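Local atomic coordinates of genome polyprotein (PDB entry 6QWT), a protein that carries at its C-terminal end 3Dpol, the piece described here, an RNA-dependent RNA polymerase that probably copies the viral RNA during replication. Residues V53-A58 with T172-A177; A110-C115 with D150-T155; L118-L123 with A178-I183; M188-L193 with Q269-S274; S278-V281 with W286-M289. One frame throughout, in Å; residues are numbered along the deposited sequence.

Contact 1: V53-A58 with T172-A177. Unlike the reference sequence in segment 53-58: Ala57 (reference Lys), Ala58 (reference Gln).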
# COMPACT_ATOMS: atom_id res chain seq x y z
N VAL A 53 -8.32 20.62 -0.27
CA VAL A 53 -9.01 19.37 -0.59
C VAL A 53 -8.18 18.17 -0.14
O VAL A 53 -8.73 17.18 0.36
CB VAL A 53 -9.34 19.31 -2.09
CG1 VAL A 53 -10.01 17.99 -2.44
CG2 VAL A 53 -10.22 20.49 -2.49
N ALA A 54 -6.86 18.23 -0.31
CA ALA A 54 -6.02 17.08 0.02
C ALA A 54 -6.05 16.75 1.51
O ALA A 54 -5.83 15.60 1.89
CB ALA A 54 -4.57 17.33 -0.43
N PHE A 55 -6.32 17.74 2.36
CA PHE A 55 -6.39 17.53 3.80
C PHE A 55 -7.81 17.56 4.33
O PHE A 55 -8.00 17.58 5.55
CB PHE A 55 -5.54 18.58 4.52
CG PHE A 55 -4.06 18.34 4.43
CD1 PHE A 55 -3.31 18.86 3.39
CD2 PHE A 55 -3.41 17.58 5.39
CE1 PHE A 55 -1.95 18.64 3.30
CE2 PHE A 55 -2.05 17.35 5.32
CZ PHE A 55 -1.32 17.88 4.27
N SER A 56 -8.82 17.54 3.45
CA SER A 56 -10.19 17.73 3.90
C SER A 56 -10.72 16.52 4.67
O SER A 56 -11.59 16.67 5.53
CB SER A 56 -11.10 18.04 2.71
OG SER A 56 -11.11 16.97 1.77
N ALA A 57 -10.21 15.32 4.38
CA ALA A 57 -10.65 14.13 5.09
C ALA A 57 -9.91 13.92 6.41
O ALA A 57 -10.30 13.05 7.18
CB ALA A 57 -10.48 12.90 4.21
N ALA A 58 -8.86 14.69 6.67
CA ALA A 58 -8.17 14.63 7.94
C ALA A 58 -8.87 15.52 8.96
O ALA A 58 -9.65 16.42 8.62
CB ALA A 58 -6.71 15.05 7.79
N THR A 172 -6.32 15.13 -4.91
CA THR A 172 -5.03 14.48 -5.08
C THR A 172 -4.57 13.92 -3.73
O THR A 172 -4.78 14.55 -2.69
CB THR A 172 -4.00 15.45 -5.65
OG1 THR A 172 -3.37 16.18 -4.58
CG2 THR A 172 -4.68 16.42 -6.59
N ARG A 173 -3.97 12.74 -3.77
CA ARG A 173 -3.61 12.03 -2.56
C ARG A 173 -2.31 12.56 -1.98
O ARG A 173 -1.57 13.33 -2.62
CB ARG A 173 -3.50 10.53 -2.83
CG ARG A 173 -4.75 9.92 -3.45
CD ARG A 173 -4.71 8.40 -3.40
NE ARG A 173 -3.81 7.84 -4.40
CZ ARG A 173 -3.22 6.66 -4.29
NH1 ARG A 173 -3.43 5.91 -3.22
NH2 ARG A 173 -2.41 6.23 -5.26
N LEU A 174 -2.02 12.15 -0.75
CA LEU A 174 -0.78 12.50 -0.08
C LEU A 174 0.17 11.31 -0.10
O LEU A 174 -0.26 10.15 -0.03
CB LEU A 174 -1.05 12.92 1.37
CG LEU A 174 -1.94 14.15 1.56
CD1 LEU A 174 -2.52 14.15 2.96
CD2 LEU A 174 -1.15 15.42 1.29
N ILE A 175 1.46 11.60 -0.22
CA ILE A 175 2.51 10.59 -0.08
C ILE A 175 3.44 11.06 1.02
O ILE A 175 3.92 12.20 1.00
CB ILE A 175 3.26 10.35 -1.40
CG1 ILE A 175 4.46 9.42 -1.19
CG2 ILE A 175 3.69 11.66 -2.05
CD1 ILE A 175 5.17 9.03 -2.47
N GLU A 176 3.68 10.19 2.01
CA GLU A 176 4.44 10.55 3.19
C GLU A 176 5.57 9.55 3.37
O GLU A 176 5.35 8.34 3.27
CB GLU A 176 3.55 10.59 4.43
CG GLU A 176 2.16 11.17 4.16
CD GLU A 176 1.49 11.74 5.40
OE1 GLU A 176 0.39 11.27 5.76
OE2 GLU A 176 2.07 12.66 6.01
N ALA A 177 6.78 10.05 3.62
CA ALA A 177 7.98 9.23 3.71
C ALA A 177 8.60 9.39 5.09
O ALA A 177 8.81 10.52 5.55
CB ALA A 177 8.99 9.60 2.62
O HOH W 1 -5.36 13.39 0.11
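This is a small, partly buried apolar contact between the end of helix 50-54, with the turn that follows it, and strand 174-177, an outermost strand of the five-stranded fingers sheet of the viral polymerase. Thr172 and Arg173, just ahead of that strand, fit the basic motif F of picornaviral polymerases, so helix 50-54 packs beside the root of this element. Leu174 does most of the touching. With CG anti to its carbonyl carbon (chi1 -61°), it reaches toward the helix end and sets both methyls against Phe55. Its CD1 stands over one face of the Phe55 ring, 4.2 Å from the centroid, a CH-pi contact displaced toward the rim. The other branch, CD2, meets the far end of the ring at Phe55 CZ, 3.9 Å away, and Ala54 CB at 4.3 Å. Phe55 also meets Phe282 edge-to-face, while Leu157 of the neighbouring strand lies against Ala54, Thr172 and Leu174. At the helix end, Ser56 OG and Ser56 N both donate to Val53 O. The polar link between the segments is a single water, which gives one hydrogen to Ala54 O at 2.9 Å and the other to Thr172 O at 3.1 Å.

Contact 2: A110-C115 with D150-T155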
# COMPACT_ATOMS: atom_id res chain seq x y z
N ALA A 110 15.97 9.92 1.65
CA ALA A 110 16.50 9.69 2.98
C ALA A 110 15.61 10.26 4.08
O ALA A 110 15.82 9.94 5.26
CB ALA A 110 17.91 10.28 3.10
N GLY A 111 14.62 11.07 3.72
CA GLY A 111 13.70 11.62 4.70
C GLY A 111 14.31 12.76 5.50
O GLY A 111 15.48 13.10 5.38
N TYR A 112 13.46 13.35 6.35
CA TYR A 112 13.84 14.51 7.14
C TYR A 112 14.65 14.09 8.37
O TYR A 112 14.27 13.13 9.05
CB TYR A 112 12.60 15.28 7.58
CG TYR A 112 12.90 16.68 8.03
CD1 TYR A 112 13.03 17.71 7.10
CD2 TYR A 112 13.07 16.98 9.37
CE1 TYR A 112 13.32 19.00 7.51
CE2 TYR A 112 13.36 18.26 9.79
CZ TYR A 112 13.48 19.27 8.85
OH TYR A 112 13.77 20.54 9.26
N PRO A 113 15.74 14.80 8.69
CA PRO A 113 16.24 15.98 7.99
C PRO A 113 17.30 15.69 6.92
O PRO A 113 17.81 16.63 6.32
CB PRO A 113 16.85 16.81 9.12
CG PRO A 113 17.41 15.77 10.04
CD PRO A 113 16.49 14.56 9.94
N TRP A 114 17.61 14.41 6.70
CA TRP A 114 18.67 14.06 5.75
C TRP A 114 18.36 14.57 4.35
O TRP A 114 19.24 15.11 3.67
CB TRP A 114 18.87 12.54 5.72
CG TRP A 114 18.85 11.87 7.06
CD1 TRP A 114 17.77 11.29 7.67
CD2 TRP A 114 19.96 11.71 7.95
NE1 TRP A 114 18.14 10.78 8.88
CE2 TRP A 114 19.48 11.02 9.09
CE3 TRP A 114 21.30 12.08 7.91
CZ2 TRP A 114 20.30 10.69 10.16
CZ3 TRP A 114 22.12 11.75 8.98
CH2 TRP A 114 21.61 11.06 10.09
N CYS A 115 17.10 14.44 3.91
CA CYS A 115 16.70 14.76 2.54
C CYS A 115 16.85 16.24 2.23
O CYS A 115 16.46 16.70 1.15
CB CYS A 115 15.25 14.33 2.32
SG CYS A 115 14.09 15.33 3.27
N ASP A 150 11.37 9.53 17.89
CA ASP A 150 10.94 10.92 17.70
C ASP A 150 11.44 11.38 16.33
O ASP A 150 12.62 11.70 16.17
CB ASP A 150 11.48 11.80 18.83
CG ASP A 150 10.95 13.22 18.77
OD1 ASP A 150 10.03 13.50 17.98
OD2 ASP A 150 11.46 14.07 19.54
N TYR A 151 10.54 11.42 15.35
CA TYR A 151 10.95 11.68 13.98
C TYR A 151 9.77 12.26 13.20
O TYR A 151 8.62 12.20 13.64
CB TYR A 151 11.48 10.41 13.30
CG TYR A 151 10.47 9.28 13.24
CD1 TYR A 151 9.60 9.17 12.16
CD2 TYR A 151 10.38 8.34 14.26
CE1 TYR A 151 8.67 8.15 12.10
CE2 TYR A 151 9.45 7.31 14.20
CZ TYR A 151 8.60 7.22 13.12
OH TYR A 151 7.68 6.21 13.06
N PHE A 152 10.08 12.81 12.03
CA PHE A 152 9.11 13.50 11.18
C PHE A 152 8.87 12.71 9.90
O PHE A 152 9.82 12.25 9.26
CB PHE A 152 9.61 14.90 10.81
CG PHE A 152 9.49 15.91 11.92
CD1 PHE A 152 8.31 16.60 12.13
CD2 PHE A 152 10.58 16.19 12.74
CE1 PHE A 152 8.20 17.53 13.14
CE2 PHE A 152 10.47 17.13 13.75
CZ PHE A 152 9.28 17.80 13.95
N TYR A 153 7.60 12.57 9.53
CA TYR A 153 7.25 12.18 8.17
C TYR A 153 7.25 13.42 7.28
O TYR A 153 6.71 14.46 7.66
CB TYR A 153 5.87 11.52 8.13
CG TYR A 153 5.81 10.12 8.72
CD1 TYR A 153 5.94 9.00 7.91
CD2 TYR A 153 5.60 9.93 10.08
CE1 TYR A 153 5.88 7.72 8.45
CE2 TYR A 153 5.54 8.66 10.62
CZ TYR A 153 5.68 7.56 9.81
OH TYR A 153 5.62 6.30 10.36
N THR A 154 7.86 13.31 6.10
CA THR A 154 7.74 14.35 5.09
C THR A 154 6.49 14.10 4.25
O THR A 154 6.31 13.00 3.71
CB THR A 154 8.97 14.39 4.18
OG1 THR A 154 9.17 13.10 3.58
CG2 THR A 154 10.21 14.76 4.97
N THR A 155 5.63 15.11 4.15
CA THR A 155 4.35 15.00 3.46
C THR A 155 4.40 15.76 2.14
O THR A 155 4.80 16.93 2.12
CB THR A 155 3.21 15.52 4.33
OG1 THR A 155 3.20 14.82 5.58
CG2 THR A 155 1.87 15.35 3.63
O HOH W 2 10.84 11.98 6.80
O HOH W 3 12.89 13.23 11.40
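The rings of Tyr112 and Phe152 meet obliquely, their planes at 79° and their centroids 6.0 Å apart. The nearest atoms of the two are Tyr112 CD2 and Phe152 CD2, 4.3 Å apart. Over one face of the Tyr112 ring, toward its rim, lies CB of the next residue, Pro113, which follows a cis peptide bond. At the edge of the Phe152 ring, in its plane, sits a bridging water. Elsewhere Phe152 meets Trp286 edge-to-face and takes a cation-pi contact from Lys279. The contact lays the loop between strands 101-102 and 124-126 against strand 152-157 of the polymerase's fingers sheet, and two waters link the backbones of the loop and the strand. One water donates to Phe152 O at 2.7 Å and accepts from Tyr112 N at 3.0 Å, with a weak third bond from Thr154 N. The other, the one at the Phe152 edge, donates to Tyr112 O at 2.7 Å and accepts from Phe152 N at 2.9 Å. Thr154 puts OG1 between the backbone N and the carbonyl carbon (chi1 56°), which leaves CG2 anti to the carbonyl carbon; this methyl presses on Tyr112 CB at 3.6 Å, while OG1 bonds to Ala177 O. Cys115 SG touches the same methyl at the margin. Beyond the contact, Tyr112 OH is held by Pro11 O.

Contact 3: L118-L123 with A178-I183. Unlike the reference sequence in segment 118-123: Leu118 (reference Arg).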
# COMPACT_ATOMS: atom_id res chain seq x y z
N LEU A 118 21.25 15.64 1.50
CA LEU A 118 21.89 14.33 1.39
C LEU A 118 20.88 13.32 0.86
O LEU A 118 19.69 13.40 1.18
CB LEU A 118 22.44 13.88 2.74
CG LEU A 118 23.82 13.24 2.82
CD1 LEU A 118 24.77 13.87 1.81
CD2 LEU A 118 24.38 13.37 4.23
N ASN A 119 21.37 12.37 0.07
CA ASN A 119 20.55 11.27 -0.39
C ASN A 119 20.87 10.02 0.43
O ASN A 119 21.71 10.03 1.32
CB ASN A 119 20.75 11.04 -1.90
CG ASN A 119 22.13 10.52 -2.24
OD1 ASN A 119 23.04 10.51 -1.41
ND2 ASN A 119 22.30 10.07 -3.48
N ARG A 120 20.17 8.92 0.12
CA ARG A 120 20.28 7.73 0.95
C ARG A 120 21.65 7.07 0.82
O ARG A 120 22.26 6.70 1.82
CB ARG A 120 19.17 6.74 0.58
CG ARG A 120 18.08 6.63 1.63
CD ARG A 120 17.20 5.41 1.41
NE ARG A 120 15.92 5.55 2.10
CZ ARG A 120 14.96 4.63 2.09
NH1 ARG A 120 15.13 3.50 1.42
NH2 ARG A 120 13.83 4.85 2.74
N ARG A 121 22.15 6.94 -0.42
CA ARG A 121 23.41 6.24 -0.65
C ARG A 121 24.57 6.91 0.07
O ARG A 121 25.52 6.22 0.48
CB ARG A 121 23.68 6.14 -2.15
CG ARG A 121 25.00 5.47 -2.52
CD ARG A 121 25.08 4.05 -1.96
NE ARG A 121 26.39 3.44 -2.20
CZ ARG A 121 27.43 3.57 -1.38
NH1 ARG A 121 27.32 4.28 -0.27
NH2 ARG A 121 28.58 2.98 -1.68
N SER A 122 24.52 8.23 0.26
CA SER A 122 25.62 8.94 0.88
C SER A 122 25.85 8.54 2.33
O SER A 122 26.96 8.71 2.84
CB SER A 122 25.38 10.45 0.80
OG SER A 122 25.34 10.88 -0.55
N LEU A 123 24.83 8.02 3.01
CA LEU A 123 24.91 7.73 4.43
C LEU A 123 25.49 6.35 4.74
O LEU A 123 25.58 5.98 5.91
CB LEU A 123 23.53 7.86 5.07
CG LEU A 123 22.84 9.21 4.88
CD1 LEU A 123 21.34 9.09 5.09
CD2 LEU A 123 23.45 10.24 5.81
N ALA A 178 8.89 8.27 5.74
CA ALA A 178 9.59 8.28 7.01
C ALA A 178 11.09 8.45 6.78
O ALA A 178 11.61 8.12 5.71
CB ALA A 178 9.31 6.99 7.78
N PRO A 179 11.82 8.97 7.76
CA PRO A 179 13.27 9.12 7.60
C PRO A 179 14.00 7.79 7.69
O PRO A 179 13.50 6.81 8.26
CB PRO A 179 13.67 10.05 8.75
CG PRO A 179 12.60 9.87 9.78
CD PRO A 179 11.34 9.54 9.03
N ILE A 180 15.21 7.77 7.13
CA ILE A 180 15.95 6.51 6.97
C ILE A 180 16.28 5.88 8.32
O ILE A 180 16.26 4.66 8.46
CB ILE A 180 17.21 6.75 6.11
CG1 ILE A 180 18.00 5.45 5.94
CG2 ILE A 180 18.09 7.85 6.72
CD1 ILE A 180 17.24 4.36 5.21
N HIS A 181 16.57 6.71 9.33
CA HIS A 181 16.90 6.14 10.64
C HIS A 181 15.67 5.56 11.32
O HIS A 181 15.79 4.59 12.08
CB HIS A 181 17.58 7.19 11.53
CG HIS A 181 16.73 8.37 11.85
ND1 HIS A 181 16.40 9.34 10.92
CD2 HIS A 181 16.15 8.76 13.01
CE1 HIS A 181 15.65 10.26 11.50
NE2 HIS A 181 15.48 9.94 12.76
N ALA A 182 14.49 6.13 11.07
CA ALA A 182 13.27 5.54 11.61
C ALA A 182 12.90 4.26 10.86
O ALA A 182 12.30 3.35 11.44
CB ALA A 182 12.12 6.54 11.54
N ILE A 183 13.24 4.18 9.57
CA ILE A 183 12.92 2.99 8.80
C ILE A 183 13.79 1.82 9.23
O ILE A 183 13.30 0.69 9.40
CB ILE A 183 13.06 3.29 7.29
CG1 ILE A 183 11.78 3.95 6.77
CG2 ILE A 183 13.36 2.02 6.51
CD1 ILE A 183 12.01 4.89 5.62
O HOH W 4 13.80 7.35 4.23
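The first turn of helix 180-189, with Pro179 in the N-cap position, takes the side chains of Arg120 and Leu123 against Ile180 and Ile183. The Arg120 chain is extended from CG to NE and runs across the Ile180 side chain. Ile180 CD1 lies over one face of the guanidinium, offset toward its rim and 3.6 Å from Arg120 NE. The reach of this methyl follows from CG1 being anti to the backbone N (chi1 180°) with a bend at chi2. Ile183 CD1 comes to 3.4 Å from Arg120 NH2 at a slant, its chain crossing the arginine at about a right angle. In the plane of the guanidinium, at its edge, a water accepts from Arg120 NH2 at 2.9 Å and donates to Ala178 O at 2.8 Å. Both segments belong to the fingers of the polymerase: the 118-123 loop precedes strand 124-126, and helix 180-189 directly follows edge strand 174-177. The positive group lies near a helix N-terminus, which may be unfavourable; carbonyls probably compensate, since NH1 bonds to Asp105 O and NE weakly to Ser109 O. Separately, Leu123 CD1 touches Ile180 CG2 at 3.8 Å, the two side chains sliding past each other in opposite directions. A short 3-10 turn presents Leu123 here, with Leu123 N bonded to Arg120 O. Just before it, an Asx motif holds the loop: Asn119 OD1 accepts from Ser122 N at 3.2 Å, with that donor well above the carbonyl plane.

Contact 4: M188-L193 with Q269-S274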
# COMPACT_ATOMS: atom_id res chain seq x y z
N MET A 188 14.31 -3.19 12.25
CA MET A 188 14.93 -3.98 13.31
C MET A 188 13.87 -4.56 14.24
O MET A 188 13.83 -5.78 14.46
CB MET A 188 15.94 -3.14 14.08
CG MET A 188 17.22 -2.83 13.31
SD MET A 188 18.28 -1.64 14.15
CE MET A 188 18.85 -2.61 15.54
N LEU A 189 12.99 -3.70 14.76
CA LEU A 189 12.01 -4.14 15.75
C LEU A 189 11.00 -5.12 15.15
O LEU A 189 10.65 -6.13 15.78
CB LEU A 189 11.27 -2.94 16.33
CG LEU A 189 12.10 -1.92 17.12
CD1 LEU A 189 11.25 -0.70 17.44
CD2 LEU A 189 12.64 -2.56 18.39
N PHE A 190 10.52 -4.83 13.94
CA PHE A 190 9.44 -5.60 13.32
C PHE A 190 9.91 -6.47 12.16
O PHE A 190 9.08 -7.06 11.47
CB PHE A 190 8.33 -4.66 12.85
CG PHE A 190 7.77 -3.80 13.94
CD1 PHE A 190 6.80 -4.29 14.80
CD2 PHE A 190 8.21 -2.49 14.12
CE1 PHE A 190 6.27 -3.50 15.81
CE2 PHE A 190 7.69 -1.70 15.13
CZ PHE A 190 6.72 -2.21 15.98
N GLY A 191 11.23 -6.56 11.93
CA GLY A 191 11.72 -7.33 10.80
C GLY A 191 11.37 -8.80 10.88
O GLY A 191 11.11 -9.44 9.86
N GLY A 192 11.38 -9.36 12.10
CA GLY A 192 10.93 -10.73 12.26
C GLY A 192 9.49 -10.93 11.85
O GLY A 192 9.14 -11.92 11.21
N LEU A 193 8.62 -9.97 12.20
CA LEU A 193 7.25 -10.02 11.73
C LEU A 193 7.18 -9.83 10.22
O LEU A 193 6.44 -10.56 9.53
CB LEU A 193 6.41 -8.95 12.44
CG LEU A 193 4.94 -8.83 12.02
CD1 LEU A 193 4.16 -10.09 12.38
CD2 LEU A 193 4.31 -7.60 12.64
N GLN A 269 5.76 -0.99 21.76
CA GLN A 269 4.62 -0.09 21.96
C GLN A 269 4.99 1.35 21.62
O GLN A 269 4.18 2.09 21.06
CB GLN A 269 4.12 -0.18 23.40
CG GLN A 269 3.46 -1.50 23.75
CD GLN A 269 4.32 -2.35 24.66
OE1 GLN A 269 5.55 -2.39 24.52
NE2 GLN A 269 3.69 -3.05 25.60
N LYS A 270 6.22 1.77 21.96
CA LYS A 270 6.62 3.15 21.71
C LYS A 270 6.77 3.42 20.22
O LYS A 270 6.42 4.51 19.75
CB LYS A 270 7.92 3.46 22.45
CG LYS A 270 7.75 3.61 23.96
CD LYS A 270 7.44 5.05 24.34
CE LYS A 270 7.00 5.18 25.80
NZ LYS A 270 5.52 5.25 25.94
N TYR A 271 7.27 2.45 19.45
CA TYR A 271 7.37 2.66 18.01
C TYR A 271 5.99 2.70 17.36
O TYR A 271 5.75 3.50 16.45
CB TYR A 271 8.23 1.58 17.36
CG TYR A 271 8.63 1.93 15.94
CD1 TYR A 271 9.85 2.55 15.68
CD2 TYR A 271 7.78 1.68 14.87
CE1 TYR A 271 10.21 2.88 14.38
CE2 TYR A 271 8.14 2.01 13.58
CZ TYR A 271 9.36 2.61 13.34
OH TYR A 271 9.71 2.94 12.05
N VAL A 272 5.07 1.85 17.82
CA VAL A 272 3.71 1.90 17.28
C VAL A 272 3.04 3.22 17.64
O VAL A 272 2.25 3.76 16.86
CB VAL A 272 2.91 0.68 17.77
CG1 VAL A 272 1.46 0.77 17.31
CG2 VAL A 272 3.55 -0.60 17.26
N GLN A 273 3.37 3.78 18.81
CA GLN A 273 2.83 5.10 19.16
C GLN A 273 3.32 6.16 18.18
O GLN A 273 2.56 7.07 17.81
CB GLN A 273 3.21 5.47 20.59
CG GLN A 273 2.61 6.80 21.02
CD GLN A 273 2.87 7.14 22.48
OE1 GLN A 273 3.97 6.95 22.99
NE2 GLN A 273 1.84 7.64 23.16
N SER A 274 4.57 6.06 17.74
CA SER A 274 5.08 7.00 16.73
C SER A 274 4.40 6.83 15.38
O SER A 274 4.64 7.64 14.48
CB SER A 274 6.60 6.84 16.58
OG SER A 274 6.92 5.79 15.68
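Leu189 and Phe190 lie where helix 180-189 breaks before helix 191-198, and they face Tyr271 and Val272 on helix 267-276. Phe190 leaves helical geometry (phi -108°) and is the N-cap of the second helix. The backbones stay well apart, Leu189 CA and Tyr271 CA being 8.5 Å from each other, so this is helix packing through side chains, in the part of the polymerase where the fingers probably run into the palm. Phe190 presents its ring edge to Tyr271: CE2 approaches Tyr271 CD2 at 3.4 Å and Tyr271 CG at 3.8 Å, with the ring planes inclined at 58°. The end of the same ring, CZ, meets Val272 CG2 at 3.8 Å. Leu189 slants across Tyr271, its CD1 3.8 Å from Tyr271 CB. Tyr271, with CG anti to the backbone N (chi1 -166°), is touched by both residues of the helix break, while its hydroxyl bonds to Ala182 O. Leu146 of helix 136-147 packs on Leu189 as well. On helix 267-276 itself, Ser274 OG lies over the centre of the Tyr271 ring, 4.2 Å above its plane, and donates to a lone pair of Tyr271 O over 2.7 Å.

Contact 5: S278-V281 with W286-M289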
# COMPACT_ATOMS: atom_id res chain seq x y z
N SER A 278 1.76 10.63 15.18
CA SER A 278 2.92 10.85 14.32
C SER A 278 3.14 12.33 14.05
O SER A 278 2.19 13.13 14.05
CB SER A 278 2.73 10.11 12.99
OG SER A 278 1.54 10.54 12.35
N LYS A 279 4.39 12.69 13.80
CA LYS A 279 4.78 14.05 13.46
C LYS A 279 4.97 14.16 11.95
O LYS A 279 5.56 13.28 11.32
CB LYS A 279 6.07 14.46 14.18
CG LYS A 279 5.94 14.47 15.69
CD LYS A 279 7.28 14.30 16.37
CE LYS A 279 8.12 15.55 16.22
NZ LYS A 279 9.44 15.43 16.91
N HIS A 280 4.47 15.26 11.38
CA HIS A 280 4.51 15.47 9.94
C HIS A 280 5.02 16.87 9.62
O HIS A 280 4.89 17.79 10.43
CB HIS A 280 3.12 15.29 9.31
CG HIS A 280 2.51 13.94 9.54
ND1 HIS A 280 2.32 13.03 8.52
CD2 HIS A 280 2.04 13.35 10.67
CE1 HIS A 280 1.76 11.94 9.01
NE2 HIS A 280 1.59 12.10 10.31
N VAL A 281 5.59 17.02 8.43
CA VAL A 281 5.97 18.33 7.91
C VAL A 281 5.55 18.41 6.45
O VAL A 281 6.01 17.62 5.62
CB VAL A 281 7.48 18.62 8.07
CG1 VAL A 281 8.35 17.52 7.45
CG2 VAL A 281 7.81 19.99 7.50
N TRP A 286 3.96 22.33 10.15
CA TRP A 286 4.35 21.30 11.10
C TRP A 286 3.15 20.93 11.96
O TRP A 286 2.51 21.81 12.54
CB TRP A 286 5.51 21.79 11.98
CG TRP A 286 6.66 22.33 11.19
CD1 TRP A 286 6.76 23.58 10.64
CD2 TRP A 286 7.87 21.65 10.87
NE1 TRP A 286 7.96 23.71 9.99
CE2 TRP A 286 8.67 22.54 10.12
CE3 TRP A 286 8.37 20.37 11.13
CZ2 TRP A 286 9.93 22.20 9.64
CZ3 TRP A 286 9.63 20.03 10.66
CH2 TRP A 286 10.39 20.94 9.91
N TYR A 287 2.85 19.64 12.04
CA TYR A 287 1.67 19.19 12.76
C TYR A 287 1.85 17.75 13.19
O TYR A 287 2.73 17.03 12.71
CB TYR A 287 0.40 19.35 11.90
CG TYR A 287 0.45 18.58 10.60
CD1 TYR A 287 1.07 19.11 9.48
CD2 TYR A 287 -0.13 17.32 10.50
CE1 TYR A 287 1.12 18.41 8.29
CE2 TYR A 287 -0.09 16.61 9.31
CZ TYR A 287 0.53 17.16 8.21
OH TYR A 287 0.58 16.45 7.03
N ILE A 288 1.00 17.33 14.13
CA ILE A 288 0.96 15.97 14.63
C ILE A 288 -0.41 15.39 14.30
O ILE A 288 -1.43 16.07 14.48
CB ILE A 288 1.23 15.91 16.15
CG1 ILE A 288 2.74 15.95 16.42
CG2 ILE A 288 0.59 14.68 16.78
CD1 ILE A 288 3.09 16.23 17.87
N MET A 289 -0.43 14.17 13.78
CA MET A 289 -1.67 13.46 13.49
C MET A 289 -1.93 12.44 14.59
O MET A 289 -1.10 11.56 14.84
CB MET A 289 -1.60 12.77 12.13
CG MET A 289 -1.87 13.70 10.95
SD MET A 289 -3.57 14.35 10.96
CE MET A 289 -3.44 15.72 9.81
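Four backbone hydrogen bonds join the two strands, in two hydrogen-bonded pairs. Ser278 N donates to Met289 O at 3.0 Å. In return, Met289 N donates to Ser278 O at 2.8 Å. His280 N reaches Tyr287 O at 2.8 Å, and Tyr287 N returns a longer bond to His280 O. A further polar link lies along one strand: Ser278 OG and His280 NE2 are 2.6 Å apart, hydrogen-bonded with either as donor. Glu176 OE2 is hydrogen-bonded to His280 ND1, so the buried ring is gripped at both nitrogens, and the acid would probably favour its protonated form. His280 CB sits over the face of the Tyr287 ring, 3.7 Å from its centroid; the two rings are almost parallel but slid apart. Met289 CB touches His280 NE2 at 3.7 Å on the same face of the sheet. On the face of Lys279 and Val281, Val281 CG2 stands almost straight above the six-membered ring of Trp286, 3.4 Å from its centre, in a CH-pi contact. It gets there by lying anti to the backbone N. Lys279 CG runs beside Ile288 CG1. Together the strands form an antiparallel beta hairpin in the polymerase fingers sheet, with strand 285-290 also pairing with strand 2-5.

In the fold
Contacts 1, 2 and 5 share the fingers sheet, in which strand 152-157 lies between 174-177 and 277-282. Glu176 of contact 1 ties them together: its OE2 is 2.5 Å from Thr155 OG1 of contact 2 and 2.5 Å from His280 ND1 of contact 5. The centres of contacts 2 and 3 are about 8 Å apart, and Ile180 N bonds to Ala110 O between them. Helix 180-189 serves both contacts 3 and 4, which are also joined by Tyr271 OH to Ala182 O at 2.7 Å. None of the five uses the separate sheet of strands 230-235, 327-332 and 335-340, the palm sheet that carries the active site in this family, though Ala57 of contact 1 touches Asn236 just after strand 230-235.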